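Local atomic coordinates of galactose-binding-like protein (Bacteroides thetaiotaomicron, PDB entry 7M1B), a protein that probably binds sugars as a SusE-like component of glycan uptake, and may have some degradative capacity. Residues P108-N120 with H129-D141. Sequence-based numbering, arbitrary orientation.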
loop_
_atom_site.group_PDB
_atom_site.type_symbol
_atom_site.label_atom_id
_atom_site.label_comp_id
_atom_site.label_asym_id
_atom_site.label_seq_id
_atom_site.Cartn_x
_atom_site.Cartn_y
_atom_site.Cartn_z
ATOM N N PRO A 108 15.313 -12.873 -30.145
ATOM C CA PRO A 108 16.407 -12.635 -29.052
ATOM C C PRO A 108 15.720 -11.913 -27.891
ATOM O O PRO A 108 14.832 -11.141 -28.192
ATOM C CB PRO A 108 17.469 -11.702 -29.709
ATOM C CG PRO A 108 17.282 -11.899 -31.357
ATOM C CD PRO A 108 16.109 -13.070 -31.419
ATOM N N ALA A 109 16.108 -12.187 -26.635
ATOM C CA ALA A 109 15.429 -11.580 -25.483
ATOM C C ALA A 109 15.575 -10.062 -25.486
ATOM O O ALA A 109 14.590 -9.376 -25.169
ATOM C CB ALA A 109 15.838 -12.225 -24.164
ATOM N N TYR A 110 16.743 -9.523 -25.887
ATOM C CA TYR A 110 16.895 -8.070 -25.699
ATOM C C TYR A 110 15.977 -7.266 -26.645
ATOM O O TYR A 110 15.576 -6.105 -26.397
ATOM C CB TYR A 110 18.377 -7.683 -25.796
ATOM C CG TYR A 110 18.907 -7.588 -27.205
ATOM C CD1 TYR A 110 19.165 -8.727 -27.976
ATOM C CD2 TYR A 110 19.177 -6.343 -27.746
ATOM C CE1 TYR A 110 19.613 -8.597 -29.284
ATOM C CE2 TYR A 110 19.619 -6.192 -29.046
ATOM C CZ TYR A 110 19.852 -7.329 -29.800
ATOM O OH TYR A 110 20.418 -7.256 -31.188
ATOM N N LEU A 111 15.631 -7.914 -27.764
ATOM C CA LEU A 111 14.797 -7.314 -28.792
ATOM C C LEU A 111 13.331 -7.364 -28.366
ATOM O O LEU A 111 12.613 -6.360 -28.496
ATOM C CB LEU A 111 15.024 -8.062 -30.121
ATOM C CG LEU A 111 16.254 -7.639 -30.930
ATOM C CD1 LEU A 111 16.300 -8.357 -32.282
ATOM C CD2 LEU A 111 16.292 -6.122 -31.134
ATOM N N THR A 112 12.882 -8.540 -27.901
ATOM C CA THR A 112 11.532 -8.658 -27.367
ATOM C C THR A 112 11.389 -7.676 -26.212
ATOM O O THR A 112 10.351 -7.020 -26.113
ATOM C CB THR A 112 11.224 -10.076 -26.872
ATOM O OG1 THR A 112 11.187 -10.883 -28.044
ATOM C CG2 THR A 112 9.868 -10.207 -26.210
ATOM N N ALA A 113 12.462 -7.537 -25.414
ATOM C CA ALA A 113 12.373 -6.636 -24.260
ATOM C C ALA A 113 12.117 -5.179 -24.660
ATOM O O ALA A 113 11.262 -4.537 -24.082
ATOM C CB ALA A 113 13.590 -6.724 -23.362
ATOM N N ILE A 114 12.878 -4.682 -25.643
ATOM C CA ILE A 114 12.721 -3.291 -26.087
ATOM C C ILE A 114 11.392 -3.093 -26.838
ATOM O O ILE A 114 10.759 -2.040 -26.730
ATOM C CB ILE A 114 13.946 -2.792 -26.888
ATOM C CG1 ILE A 114 14.128 -1.272 -26.807
ATOM C CG2 ILE A 114 13.857 -3.235 -28.354
ATOM C CD1 ILE A 114 14.474 -0.715 -25.436
ATOM N N GLU A 115 10.929 -4.151 -27.532
ATOM C CA GLU A 115 9.735 -4.067 -28.364
ATOM C C GLU A 115 8.440 -4.054 -27.550
ATOM O O GLU A 115 7.479 -3.364 -27.907
ATOM C CB GLU A 115 9.757 -5.049 -29.529
ATOM C CG GLU A 115 10.819 -4.669 -30.540
ATOM C CD GLU A 115 10.974 -5.651 -31.692
ATOM O OE1 GLU A 115 9.967 -6.379 -31.997
ATOM O OE2 GLU A 115 12.142 -5.731 -32.258
ATOM N N GLU A 116 8.433 -4.768 -26.421
ATOM C CA GLU A 116 7.255 -4.920 -25.586
ATOM C C GLU A 116 7.294 -3.964 -24.381
ATOM O O GLU A 116 6.442 -4.088 -23.503
ATOM C CB GLU A 116 7.150 -6.373 -25.120
ATOM C CG GLU A 116 6.981 -7.354 -26.286
ATOM C CD GLU A 116 5.614 -7.186 -26.930
ATOM O OE1 GLU A 116 4.592 -7.030 -26.189
ATOM O OE2 GLU A 116 5.578 -7.178 -28.172
ATOM N N ILE A 117 8.276 -3.048 -24.312
ATOM C CA ILE A 117 8.524 -2.278 -23.097
ATOM C C ILE A 117 7.360 -1.317 -22.928
ATOM O O ILE A 117 6.802 -0.883 -23.956
ATOM C CB ILE A 117 9.897 -1.551 -23.144
ATOM C CG1 ILE A 117 10.363 -1.133 -21.700
ATOM C CG2 ILE A 117 9.985 -0.389 -24.170
ATOM C CD1 ILE A 117 11.753 -0.493 -21.703
ATOM N N GLU A 118 6.979 -1.125 -21.652
ATOM C CA GLU A 118 6.047 -0.100 -21.244
ATOM C C GLU A 118 6.707 0.723 -20.145
ATOM O O GLU A 118 7.399 0.157 -19.292
ATOM C CB GLU A 118 4.648 -0.643 -20.866
ATOM C CG GLU A 118 3.594 0.414 -20.644
ATOM C CD GLU A 118 2.172 -0.091 -20.499
ATOM O OE1 GLU A 118 1.855 -1.187 -21.022
ATOM O OE2 GLU A 118 1.368 0.642 -19.900
ATOM N N VAL A 119 6.566 2.048 -20.212
ATOM C CA VAL A 119 7.142 2.919 -19.208
ATOM C C VAL A 119 6.027 3.855 -18.734
ATOM O O VAL A 119 5.392 4.591 -19.527
ATOM C CB VAL A 119 8.319 3.714 -19.792
ATOM C CG1 VAL A 119 9.095 4.503 -18.743
ATOM C CG2 VAL A 119 9.290 2.813 -20.580
ATOM N N ASN A 120 5.732 3.777 -17.433
ATOM C CA ASN A 120 4.628 4.574 -16.899
ATOM C C ASN A 120 5.138 5.466 -15.778
ATOM O O ASN A 120 6.096 5.128 -15.070
ATOM C CB ASN A 120 3.557 3.693 -16.244
ATOM C CG ASN A 120 3.077 2.571 -17.134
ATOM O OD1 ASN A 120 2.974 1.430 -16.681
ATOM N ND2 ASN A 120 2.689 2.908 -18.344
ATOM N N HIS A 129 8.396 -1.764 -17.338
ATOM C CA HIS A 129 7.998 -3.166 -17.360
ATOM C C HIS A 129 8.112 -3.732 -18.771
ATOM O O HIS A 129 7.867 -3.049 -19.764
ATOM C CB HIS A 129 6.647 -3.454 -16.687
ATOM C CG HIS A 129 5.522 -2.573 -17.095
ATOM N ND1 HIS A 129 4.374 -3.066 -17.696
ATOM C CD2 HIS A 129 5.351 -1.238 -16.957
ATOM C CE1 HIS A 129 3.533 -2.057 -17.907
ATOM N NE2 HIS A 129 4.125 -0.926 -17.473
ATOM N N THR A 130 8.514 -5.002 -18.838
ATOM C CA THR A 130 8.574 -5.699 -20.131
ATOM C C THR A 130 8.467 -7.190 -19.892
ATOM O O THR A 130 8.330 -7.592 -18.736
ATOM C CB THR A 130 9.757 -5.231 -20.987
ATOM O OG1 THR A 130 9.519 -5.654 -22.330
ATOM C CG2 THR A 130 11.087 -5.724 -20.464
ATOM N N THR A 131 8.544 -7.965 -20.990
ATOM C CA THR A 131 8.392 -9.418 -20.926
ATOM C C THR A 131 9.677 -10.138 -21.324
ATOM O O THR A 131 10.505 -9.664 -22.124
ATOM C CB THR A 131 7.176 -9.883 -21.739
ATOM O OG1 THR A 131 7.002 -11.293 -21.552
ATOM C CG2 THR A 131 7.361 -9.581 -23.210
ATOM N N ASN A 132 9.826 -11.323 -20.745
ATOM C CA ASN A 132 11.073 -12.067 -20.824
ATOM C C ASN A 132 10.728 -13.522 -20.536
ATOM O O ASN A 132 11.224 -14.093 -19.563
ATOM C CB ASN A 132 12.064 -11.470 -19.817
ATOM C CG ASN A 132 13.419 -12.144 -19.742
ATOM O OD1 ASN A 132 13.899 -12.684 -20.745
ATOM N ND2 ASN A 132 14.053 -12.067 -18.564
ATOM N N GLY A 133 9.861 -14.104 -21.382
ATOM C CA GLY A 133 9.324 -15.450 -21.171
ATOM C C GLY A 133 10.404 -16.537 -21.105
ATOM O O GLY A 133 10.155 -17.669 -20.592
ATOM N N GLY A 134 11.589 -16.252 -21.663
ATOM C CA GLY A 134 12.733 -17.147 -21.568
ATOM C C GLY A 134 13.545 -17.057 -20.268
ATOM O O GLY A 134 14.395 -17.948 -20.085
ATOM N N ARG A 135 13.306 -16.049 -19.405
ATOM C CA ARG A 135 14.112 -15.858 -18.196
ATOM C C ARG A 135 15.588 -15.696 -18.587
ATOM O O ARG A 135 16.571 -16.510 -18.172
ATOM C CB ARG A 135 13.842 -16.979 -17.181
ATOM C CG ARG A 135 12.372 -17.241 -16.853
ATOM C CD ARG A 135 12.089 -16.401 -15.548
ATOM N NE ARG A 135 13.314 -16.295 -14.781
ATOM C CZ ARG A 135 13.404 -16.206 -13.444
ATOM N NH1 ARG A 135 12.321 -16.269 -12.667
ATOM N NH2 ARG A 135 14.591 -16.011 -12.898
ATOM N N ASN A 136 15.758 -14.803 -19.584
ATOM C CA ASN A 136 17.113 -14.516 -20.012
ATOM C C ASN A 136 17.596 -13.361 -19.159
ATOM O O ASN A 136 16.820 -12.635 -18.525
ATOM C CB ASN A 136 17.201 -14.172 -21.497
ATOM C CG ASN A 136 16.888 -15.397 -22.334
ATOM O OD1 ASN A 136 15.761 -15.540 -22.817
ATOM N ND2 ASN A 136 17.847 -16.313 -22.386
ATOM N N TYR A 137 18.900 -13.178 -19.196
ATOM C CA TYR A 137 19.575 -12.194 -18.374
ATOM C C TYR A 137 19.761 -10.915 -19.172
ATOM O O TYR A 137 20.432 -10.867 -20.172
ATOM C CB TYR A 137 20.868 -12.745 -17.780
ATOM C CG TYR A 137 21.634 -11.877 -16.807
ATOM C CD1 TYR A 137 21.342 -11.915 -15.449
ATOM C CD2 TYR A 137 22.650 -11.031 -17.227
ATOM C CE1 TYR A 137 22.027 -11.128 -14.532
ATOM C CE2 TYR A 137 23.364 -10.260 -16.321
ATOM C CZ TYR A 137 23.080 -10.331 -14.966
ATOM O OH TYR A 137 23.756 -9.514 -14.084
ATOM N N LEU A 138 19.040 -9.860 -18.764
ATOM C CA LEU A 138 18.947 -8.608 -19.503
ATOM C C LEU A 138 19.523 -7.521 -18.586
ATOM O O LEU A 138 19.594 -7.799 -17.378
ATOM C CB LEU A 138 17.464 -8.366 -19.871
ATOM C CG LEU A 138 16.835 -9.412 -20.818
ATOM C CD1 LEU A 138 15.330 -9.128 -20.944
ATOM C CD2 LEU A 138 17.495 -9.388 -22.214
ATOM N N ILE A 139 20.079 -6.461 -19.197
ATOM C CA ILE A 139 20.655 -5.278 -18.510
ATOM C C ILE A 139 19.965 -4.041 -19.075
ATOM O O ILE A 139 20.016 -3.779 -20.285
ATOM C CB ILE A 139 22.186 -5.261 -18.778
ATOM C CG1 ILE A 139 22.782 -6.675 -18.751
ATOM C CG2 ILE A 139 22.928 -4.333 -17.779
ATOM C CD1 ILE A 139 22.845 -7.296 -17.370
ATOM N N PHE A 140 19.292 -3.321 -18.182
ATOM C CA PHE A 140 18.588 -2.145 -18.648
ATOM C C PHE A 140 19.374 -0.911 -18.234
ATOM O O PHE A 140 19.667 -0.763 -17.053
ATOM C CB PHE A 140 17.199 -2.129 -18.016
ATOM C CG PHE A 140 16.250 -3.200 -18.505
ATOM C CD1 PHE A 140 16.375 -4.527 -18.083
ATOM C CD2 PHE A 140 15.222 -2.893 -19.394
ATOM C CE1 PHE A 140 15.470 -5.494 -18.501
ATOM C CE2 PHE A 140 14.304 -3.856 -19.799
ATOM C CZ PHE A 140 14.420 -5.149 -19.350
ATOM N N ASP A 141 19.734 -0.062 -19.209
ATOM C CA ASP A 141 20.450 1.171 -18.891
ATOM C C ASP A 141 19.464 2.317 -19.077
ATOM O O ASP A 141 18.962 2.508 -20.190
ATOM C CB ASP A 141 21.637 1.404 -19.840
ATOM C CG ASP A 141 22.789 0.454 -19.575
ATOM O OD1 ASP A 141 23.141 0.289 -18.372
ATOM O OD2 ASP A 141 23.307 -0.137 -20.567
HETATM O O HOH W 1 12.429 -10.266 -23.518
#
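The open end of the beta hairpin of strands 118-122 and 125-131 is paired here by Glu118 and His129, an antiparallel hydrogen-bonded pair, and the short helix 109-115 leading into it lies against strands 129-131 and 138-141. Glu118 N gives a nearly straight bond (170°) to His129 O at 2.8 Å, and His129 N returns one to Glu118 O. The two side chains run side by side: Glu118 CB sits over one face of the imidazole, 3.7 Å from its centroid, a CH-pi contact. With His129 CG between its backbone N and carbonyl carbon (chi1 49°), His129 NE2 comes within 2.7 Å of Asn120 OD1, donating from above the amide's carbonyl plane, with amide and ring planes 50° apart. Asn120 ND2 in turn bonds the anti lone pair of Glu118 OE2, fixing which way round the amide sits. Replacing His129 by an alanine is likely to leave Asn120 OD1 without this donor and Glu118 CB without its ring to lie on. Further back, Thr130 OG1 donates to a lone pair of Ala113 O at 2.7 Å, tying the last turn of the helix to the strand, and a water joins Ala109 O to Thr131 O. Ala109 and Ala113 rest their methyls on Leu138, Ala113 CB being 3.8 Å from Leu138 CD1. Their small size is consistent with the helix axis passing 6.9 Å from that of strand 129-131. The helix thus packs where two antiparallel sheets meet, with Ile164 also on Leu138, as in a beta sandwich.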